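Local atomic coordinates of uncharacterized ACR, COG1565 superfamily (Burkholderia thailandensis, PDB entry 4F3N), a protein that is of uncharacterised function but has a methyltransferase fold and probably transfers methyl groups from S-adenosylmethionine, perhaps to protein arginines. Residues A[67-70]-A[75-78]; A[59-64]-A[89-94]; A[370-375]-A[392-397]. All coordinates share one frame; numbering follows the deposited sequence.

Contact 1: A[67-70]-A[75-78]; sequences AEIA and WIPF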
loop_
_atom_site.group_PDB
_atom_site.type_symbol
_atom_site.label_atom_id
_atom_site.label_comp_id
_atom_site.label_asym_id
_atom_site.label_seq_id
_atom_site.Cartn_x
_atom_site.Cartn_y
_atom_site.Cartn_z
ATOM N N ALA A 67 -22.569 8.629 15.655
ATOM C CA ALA A 67 -23.965 8.247 15.427
ATOM C C ALA A 67 -24.084 6.804 14.927
ATOM O O ALA A 67 -24.959 6.063 15.349
ATOM C CB ALA A 67 -24.622 9.218 14.443
ATOM N N GLU A 68 -23.195 6.406 14.034
ATOM C CA GLU A 68 -23.174 5.047 13.569
ATOM C C GLU A 68 -22.876 4.059 14.668
ATOM O O GLU A 68 -23.553 3.027 14.798
ATOM C CB GLU A 68 -22.138 4.871 12.464
ATOM C CG GLU A 68 -22.206 3.448 11.942
ATOM C CD GLU A 68 -21.519 3.239 10.636
ATOM O OE1 GLU A 68 -21.357 4.197 9.867
ATOM O OE2 GLU A 68 -21.171 2.050 10.405
ATOM N N ILE A 69 -21.873 4.382 15.497
ATOM C CA ILE A 69 -21.531 3.517 16.621
ATOM C C ILE A 69 -22.702 3.347 17.594
ATOM O O ILE A 69 -23.026 2.225 17.990
ATOM C CB ILE A 69 -20.281 4.020 17.369
ATOM C CG1 ILE A 69 -19.038 3.837 16.495
ATOM C CG2 ILE A 69 -20.111 3.245 18.698
ATOM C CD1 ILE A 69 -17.819 4.522 17.069
ATOM N N ALA A 70 -23.379 4.436 17.925
ATOM C CA ALA A 70 -24.538 4.355 18.816
ATOM C C ALA A 70 -25.631 3.538 18.192
ATOM O O ALA A 70 -26.271 2.714 18.858
ATOM C CB ALA A 70 -25.069 5.742 19.172
ATOM N N TRP A 75 -20.658 -0.291 19.450
ATOM C CA TRP A 75 -19.374 -0.864 19.019
ATOM C C TRP A 75 -19.347 -1.172 17.557
ATOM O O TRP A 75 -20.309 -1.772 17.011
ATOM C CB TRP A 75 -19.120 -2.136 19.803
ATOM C CG TRP A 75 -17.777 -2.817 19.676
ATOM C CD1 TRP A 75 -16.709 -2.735 20.546
ATOM C CD2 TRP A 75 -17.350 -3.768 18.623
ATOM N NE1 TRP A 75 -15.646 -3.501 20.100
ATOM C CE2 TRP A 75 -15.984 -4.158 18.952
ATOM C CE3 TRP A 75 -17.941 -4.292 17.471
ATOM C CZ2 TRP A 75 -15.259 -5.024 18.167
ATOM C CZ3 TRP A 75 -17.210 -5.199 16.706
ATOM C CH2 TRP A 75 -15.906 -5.564 17.044
ATOM N N ILE A 76 -18.245 -0.794 16.906
ATOM C CA ILE A 76 -17.983 -1.193 15.528
ATOM C C ILE A 76 -16.557 -1.738 15.391
ATOM O O ILE A 76 -15.646 -1.367 16.172
ATOM C CB ILE A 76 -18.172 -0.024 14.542
ATOM C CG1 ILE A 76 -17.203 1.134 14.852
ATOM C CG2 ILE A 76 -19.605 0.435 14.605
ATOM C CD1 ILE A 76 -17.181 2.236 13.788
ATOM N N PRO A 77 -16.349 -2.639 14.429
ATOM C CA PRO A 77 -14.955 -3.070 14.246
ATOM C C PRO A 77 -14.036 -1.909 13.788
ATOM O O PRO A 77 -14.509 -0.932 13.211
ATOM C CB PRO A 77 -15.057 -4.179 13.194
ATOM C CG PRO A 77 -16.357 -3.991 12.531
ATOM C CD PRO A 77 -17.272 -3.228 13.430
ATOM N N PHE A 78 -12.732 -2.023 14.041
ATOM C CA PHE A 78 -11.817 -0.962 13.661
ATOM C C PHE A 78 -11.775 -0.775 12.147
ATOM O O PHE A 78 -11.579 0.354 11.653
ATOM C CB PHE A 78 -10.416 -1.218 14.195
ATOM C CG PHE A 78 -9.505 -0.058 13.999
ATOM C CD1 PHE A 78 -8.534 -0.091 13.020
ATOM C CD2 PHE A 78 -9.670 1.125 14.749
ATOM C CE1 PHE A 78 -7.713 0.992 12.806
ATOM C CE2 PHE A 78 -8.868 2.218 14.495
ATOM C CZ PHE A 78 -7.900 2.147 13.513
#

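Contact 2: A[59-64]-A[89-94]; sequences EALAAS and PGMGYY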
loop_
_atom_site.group_PDB
_atom_site.type_symbol
_atom_site.label_atom_id
_atom_site.label_comp_id
_atom_site.label_asym_id
_atom_site.label_seq_id
_atom_site.Cartn_x
_atom_site.Cartn_y
_atom_site.Cartn_z
ATOM N N GLU A 59 -15.107 17.444 12.450
ATOM C CA GLU A 59 -16.215 17.304 13.415
ATOM C C GLU A 59 -17.458 16.639 12.817
ATOM O O GLU A 59 -18.099 15.809 13.494
ATOM C CB GLU A 59 -16.520 18.659 14.063
ATOM C CG GLU A 59 -15.364 19.118 14.923
ATOM C CD GLU A 59 -15.510 20.548 15.446
ATOM O OE1 GLU A 59 -16.102 21.404 14.751
ATOM O OE2 GLU A 59 -15.006 20.834 16.561
ATOM N N ALA A 60 -17.791 16.948 11.548
ATOM C CA ALA A 60 -18.949 16.350 10.890
ATOM C C ALA A 60 -18.686 14.852 10.718
ATOM O O ALA A 60 -19.567 14.000 10.991
ATOM C CB ALA A 60 -19.243 17.022 9.548
ATOM N N LEU A 61 -17.468 14.534 10.282
ATOM C CA LEU A 61 -17.112 13.135 10.057
ATOM C C LEU A 61 -17.198 12.393 11.367
ATOM O O LEU A 61 -17.790 11.318 11.417
ATOM C CB LEU A 61 -15.725 12.993 9.454
ATOM C CG LEU A 61 -15.201 11.574 9.306
ATOM C CD1 LEU A 61 -16.083 10.778 8.350
ATOM C CD2 LEU A 61 -13.749 11.710 8.801
ATOM N N ALA A 62 -16.608 12.966 12.414
ATOM C CA ALA A 62 -16.627 12.380 13.756
ATOM C C ALA A 62 -18.064 12.168 14.270
ATOM O O ALA A 62 -18.382 11.093 14.756
ATOM C CB ALA A 62 -15.815 13.216 14.760
ATOM N N ALA A 63 -18.931 13.181 14.121
ATOM C CA ALA A 63 -20.339 13.048 14.547
ATOM C C ALA A 63 -21.048 11.915 13.808
ATOM O O ALA A 63 -21.814 11.157 14.393
ATOM C CB ALA A 63 -21.102 14.380 14.320
ATOM N N SER A 64 -20.776 11.768 12.503
ATOM C CA SER A 64 -21.370 10.702 11.737
ATOM C C SER A 64 -20.921 9.338 12.244
ATOM O O SER A 64 -21.707 8.393 12.316
ATOM C CB SER A 64 -21.097 10.861 10.229
ATOM O OG SER A 64 -19.765 10.463 9.902
ATOM N N PRO A 89 -17.003 9.590 1.415
ATOM C CA PRO A 89 -16.993 10.556 0.306
ATOM C C PRO A 89 -16.880 11.983 0.794
ATOM O O PRO A 89 -17.593 12.399 1.701
ATOM C CB PRO A 89 -18.338 10.316 -0.373
ATOM C CG PRO A 89 -18.586 8.863 -0.146
ATOM C CD PRO A 89 -18.081 8.606 1.265
ATOM N N GLY A 90 -15.971 12.746 0.220
ATOM C CA GLY A 90 -15.920 14.150 0.572
ATOM C C GLY A 90 -15.111 14.489 1.798
ATOM O O GLY A 90 -14.308 15.410 1.746
ATOM N N MET A 91 -15.312 13.750 2.892
ATOM C CA MET A 91 -14.768 14.085 4.204
ATOM C C MET A 91 -13.635 13.188 4.694
ATOM O O MET A 91 -12.930 13.544 5.651
ATOM C CB MET A 91 -15.874 13.992 5.223
ATOM C CG MET A 91 -17.057 14.885 4.910
ATOM S SD MET A 91 -18.098 14.927 6.363
ATOM C CE MET A 91 -18.616 13.204 6.501
ATOM N N GLY A 92 -13.489 12.028 4.072
ATOM C CA GLY A 92 -12.432 11.080 4.452
ATOM C C GLY A 92 -11.064 11.616 4.081
ATOM O O GLY A 92 -10.945 12.490 3.220
ATOM N N TYR A 93 -10.015 11.090 4.693
ATOM C CA TYR A 93 -8.687 11.586 4.457
ATOM C C TYR A 93 -8.308 11.576 2.971
ATOM O O TYR A 93 -7.725 12.552 2.468
ATOM C CB TYR A 93 -7.663 10.759 5.186
ATOM C CG TYR A 93 -6.256 11.303 5.056
ATOM C CD1 TYR A 93 -5.905 12.499 5.671
ATOM C CD2 TYR A 93 -5.280 10.630 4.322
ATOM C CE1 TYR A 93 -4.632 13.019 5.545
ATOM C CE2 TYR A 93 -4.003 11.139 4.194
ATOM C CZ TYR A 93 -3.685 12.334 4.819
ATOM O OH TYR A 93 -2.420 12.863 4.729
ATOM N N TYR A 94 -8.587 10.457 2.314
ATOM C CA TYR A 94 -8.137 10.236 0.921
ATOM C C TYR A 94 -9.143 10.677 -0.111
ATOM O O TYR A 94 -8.837 10.722 -1.321
ATOM C CB TYR A 94 -7.849 8.764 0.678
ATOM C CG TYR A 94 -6.631 8.236 1.360
ATOM C CD1 TYR A 94 -5.362 8.660 0.991
ATOM C CD2 TYR A 94 -6.732 7.303 2.356
ATOM C CE1 TYR A 94 -4.232 8.158 1.614
ATOM C CE2 TYR A 94 -5.623 6.803 2.993
ATOM C CZ TYR A 94 -4.365 7.216 2.616
ATOM O OH TYR A 94 -3.242 6.672 3.230
#

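Contact 3: A[370-375]-A[392-397]; sequences AGITDV and NAVQKL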
loop_
_atom_site.group_PDB
_atom_site.type_symbol
_atom_site.label_atom_id
_atom_site.label_comp_id
_atom_site.label_asym_id
_atom_site.label_seq_id
_atom_site.Cartn_x
_atom_site.Cartn_y
_atom_site.Cartn_z
ATOM N N ALA A 370 17.477 -4.694 -10.351
ATOM C CA ALA A 370 16.866 -4.022 -11.472
ATOM C C ALA A 370 17.764 -2.929 -12.055
ATOM O O ALA A 370 17.448 -2.349 -13.112
ATOM C CB ALA A 370 15.507 -3.449 -11.035
ATOM N N GLY A 371 18.914 -2.671 -11.445
ATOM C CA GLY A 371 19.865 -1.752 -12.054
ATOM C C GLY A 371 19.875 -0.326 -11.566
ATOM O O GLY A 371 20.368 0.537 -12.283
ATOM N N ILE A 372 19.400 -0.056 -10.349
ATOM C CA ILE A 372 19.369 1.341 -9.851
ATOM C C ILE A 372 20.751 2.010 -9.836
ATOM O O ILE A 372 20.850 3.228 -10.064
ATOM C CB ILE A 372 18.663 1.498 -8.484
ATOM C CG1 ILE A 372 18.327 2.967 -8.211
ATOM C CG2 ILE A 372 19.485 0.867 -7.336
ATOM C CD1 ILE A 372 17.379 3.126 -7.008
ATOM N N THR A 373 21.797 1.255 -9.501
ATOM C CA THR A 373 23.120 1.864 -9.425
ATOM C C THR A 373 23.603 2.195 -10.821
ATOM O O THR A 373 24.368 3.144 -10.995
ATOM C CB THR A 373 24.144 1.022 -8.662
ATOM O OG1 THR A 373 24.335 -0.232 -9.298
ATOM C CG2 THR A 373 23.671 0.790 -7.211
ATOM N N ASP A 374 23.122 1.449 -11.796
ATOM C CA ASP A 374 23.471 1.728 -13.212
ATOM C C ASP A 374 22.804 3.019 -13.644
ATOM O O ASP A 374 23.417 3.865 -14.304
ATOM C CB ASP A 374 23.059 0.582 -14.144
ATOM C CG ASP A 374 23.760 -0.726 -13.838
ATOM O OD1 ASP A 374 24.845 -0.733 -13.205
ATOM O OD2 ASP A 374 23.205 -1.784 -14.240
ATOM N N VAL A 375 21.549 3.184 -13.221
ATOM C CA VAL A 375 20.820 4.410 -13.458
ATOM C C VAL A 375 21.599 5.566 -12.840
ATOM O O VAL A 375 21.870 6.552 -13.499
ATOM C CB VAL A 375 19.394 4.347 -12.857
ATOM C CG1 VAL A 375 18.667 5.683 -13.024
ATOM C CG2 VAL A 375 18.603 3.210 -13.503
ATOM N N ASN A 392 21.756 10.681 -3.054
ATOM C CA ASN A 392 20.952 10.704 -1.843
ATOM C C ASN A 392 19.601 9.982 -2.020
ATOM O O ASN A 392 19.158 9.297 -1.113
ATOM C CB ASN A 392 20.690 12.155 -1.402
ATOM C CG ASN A 392 21.918 12.829 -0.834
ATOM O OD1 ASN A 392 22.831 12.185 -0.266
ATOM N ND2 ASN A 392 21.947 14.159 -0.952
ATOM N N ALA A 393 18.989 10.143 -3.203
ATOM C CA ALA A 393 17.707 9.473 -3.520
ATOM C C ALA A 393 17.870 7.954 -3.506
ATOM O O ALA A 393 17.059 7.254 -2.904
ATOM C CB ALA A 393 17.153 9.924 -4.884
ATOM N N VAL A 394 18.890 7.481 -4.197
ATOM C CA VAL A 394 19.219 6.082 -4.248
ATOM C C VAL A 394 19.436 5.561 -2.829
ATOM O O VAL A 394 18.928 4.508 -2.447
ATOM C CB VAL A 394 20.445 5.801 -5.109
ATOM C CG1 VAL A 394 20.891 4.348 -4.951
ATOM C CG2 VAL A 394 20.164 6.143 -6.566
ATOM N N GLN A 395 20.189 6.288 -2.023
ATOM C CA GLN A 395 20.444 5.800 -0.679
ATOM C C GLN A 395 19.173 5.709 0.139
ATOM O O GLN A 395 18.996 4.764 0.905
ATOM C CB GLN A 395 21.492 6.685 0.030
ATOM C CG GLN A 395 21.824 6.210 1.424
ATOM C CD GLN A 395 22.946 7.013 2.029
ATOM O OE1 GLN A 395 22.827 8.241 2.157
ATOM N NE2 GLN A 395 24.030 6.340 2.425
ATOM N N LYS A 396 18.279 6.687 0.021
ATOM C CA LYS A 396 17.003 6.613 0.733
ATOM C C LYS A 396 16.205 5.379 0.287
ATOM O O LYS A 396 15.543 4.715 1.104
ATOM C CB LYS A 396 16.187 7.874 0.462
ATOM N N LEU A 397 16.256 5.107 -1.015
ATOM C CA LEU A 397 15.504 3.965 -1.565
ATOM C C LEU A 397 16.049 2.596 -1.138
ATOM O O LEU A 397 15.274 1.647 -1.021
ATOM C CB LEU A 397 15.443 4.027 -3.079
ATOM C CG LEU A 397 14.562 5.118 -3.676
ATOM C CD1 LEU A 397 14.708 5.222 -5.170
ATOM C CD2 LEU A 397 13.089 4.911 -3.318
#

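Contact 1: A[67-70]-A[75-78]
Ile-69, in the last turn of helix 52-71, and Ile-76, on the short strand 76-77, lay their side chains across each other at about a right angle. The middle of one chain meets the end of the other: CG1 of Ile-69 lies 3.7 Å from CD1 of Ile-76 and touches Ile-76 CG1 as well. Ile-76 also brings its CG2 branch to the helix, Ile-76 CG2 lying 3.9 Å from Ile-69 CG1, so that methylene is met by both branches of its partner. The first torsion of Ile-76 explains this grip: CG1 sits between the backbone N and the carbonyl carbon (chi1 61°), while CG2 stands beside the N. The other branch of Ile-69 turns to the start of the returning chain, where Ile-69 CG2 rests 3.7 Å from Trp-75 N, a buried polar atom with no hydrogen-bond partner in the model. Four residues link the helix to the strand, and strand 76-77 belongs to an antiparallel sheet: Ile-76 bonds through its backbone to Val-237 of strand 231-239, and the Ile-69 side chain packs on that same valine. The Trp-75 side chain starts away from the helix; its NE1 is hydrogen-bonded to the carbonyl O of Ala-248, and its ring has a cation-pi partner in Arg-250. Pro-77 occupies the N-cap position of helix 78-87, on which Arg-80 forms a salt bridge through NE with Glu-68 OE2.

Contact 2: A[59-64]-A[89-94]
Leu-61 and Met-91 bring their backbones closest, CA to CA 6.4 Å, where helix 52-71 passes an irregular loop that turns at Gly-90, a residue with positive phi (85°). Met-91 carries the loop's side of the contact. Met-91 SD lies 4.0 Å from CB of Ala-60, and the terminal methyl folds onto the helix, Met-91 CE 3.9 Å from CA of Leu-61. The bend at the thioether (chi3 -64°) brings Met-91 CE to the helix backbone and against CD1 of Leu-61, 4.0 Å away. Leu-61 runs past the methionine in the opposite direction, CG anti to its own N (chi1 174°), and sets Leu-61 CD2 3.7 Å from the carbonyl O of Met-91. One leucine thus touches both the methionine's tip and its backbone. Within the helix, Ser-64 OG gives a 2.6 Å hydrogen bond back to the carbonyl O of Leu-61. Farther along the loop, Tyr-93 and Tyr-94 leave this interface and pack on Leu-86. The loop follows helix 78-87 directly and is tied back to it by backbone hydrogen bonds of Tyr-93 with Val-85 and of Tyr-94 with Leu-86, while Leu-61 also packs on Ala-88, just after that helix, and on the loop at Pro-332.

Contact 3: A[370-375]-A[392-397]
Ile-372 points its long branch at two residues one turn apart on helix 384-398, Val-394 and Leu-397. Its CG1 is anti to the backbone N (chi1 -165°) and the chain continues extended through chi2, which sets CD1 in touch with both Val-394 and Leu-397. The isoleucine and the valine reach for each other tip to tip, CG1 of Ile-372 standing 4.0 Å from CG2 of Val-394. Val-394 CG2 also meets CD1 of Ile-372 at 4.1 Å; it is the branch beside the valine's N, whereas CG1 of Val-394 is anti to that N. Leu-397 comes at a slant, and here methyl meets methyl, with Ile-372 CD1 3.9 Å from Leu-397 CD1. All three side chains are buried. Leu-367 of helix 363-369 packs on both Ile-372 and Leu-397, and from helix 118-136 Thr-124 touches Ile-372 while Leu-120 touches Val-394. Gly-371 sets the course of the first segment: it closes helix 363-369 in a Schellman motif with phi 98° and is at once the N-cap of helix 372-376, Gly-371 O accepting a hydrogen bond from Val-375 N at 3.0 Å. The result is an apolar cluster of helices 118-136, 363-369, 372-376 and 384-398 in a methyltransferase fold; the side chain of Leu-397 is about 8 Å from that of Asn-214, which binds S-adenosyl-L-homocysteine, a ligand not bound to this chain here.

In the fold
Contacts 1 and 2 share helix 52-71, their centres about 14 Å apart, without otherwise touching. They are nested along the chain: the 67-70/75-78 contact lies within the longer loop closed by 59-64 and 89-94, so the same helix packs first on the loop beyond helix 78-87 and then, near its end, on strand 76-77. Contact 3 follows later in the sequence on the opposite side of the chain's centre, with centres about 45 Å from contact 1 and about 39 Å from contact 2. It alone approaches the S-adenosyl-L-homocysteine site, whose ligand is not bound here: the Leu-397 side chain is about 9 Å from that of Thr-113, which binds that ligand.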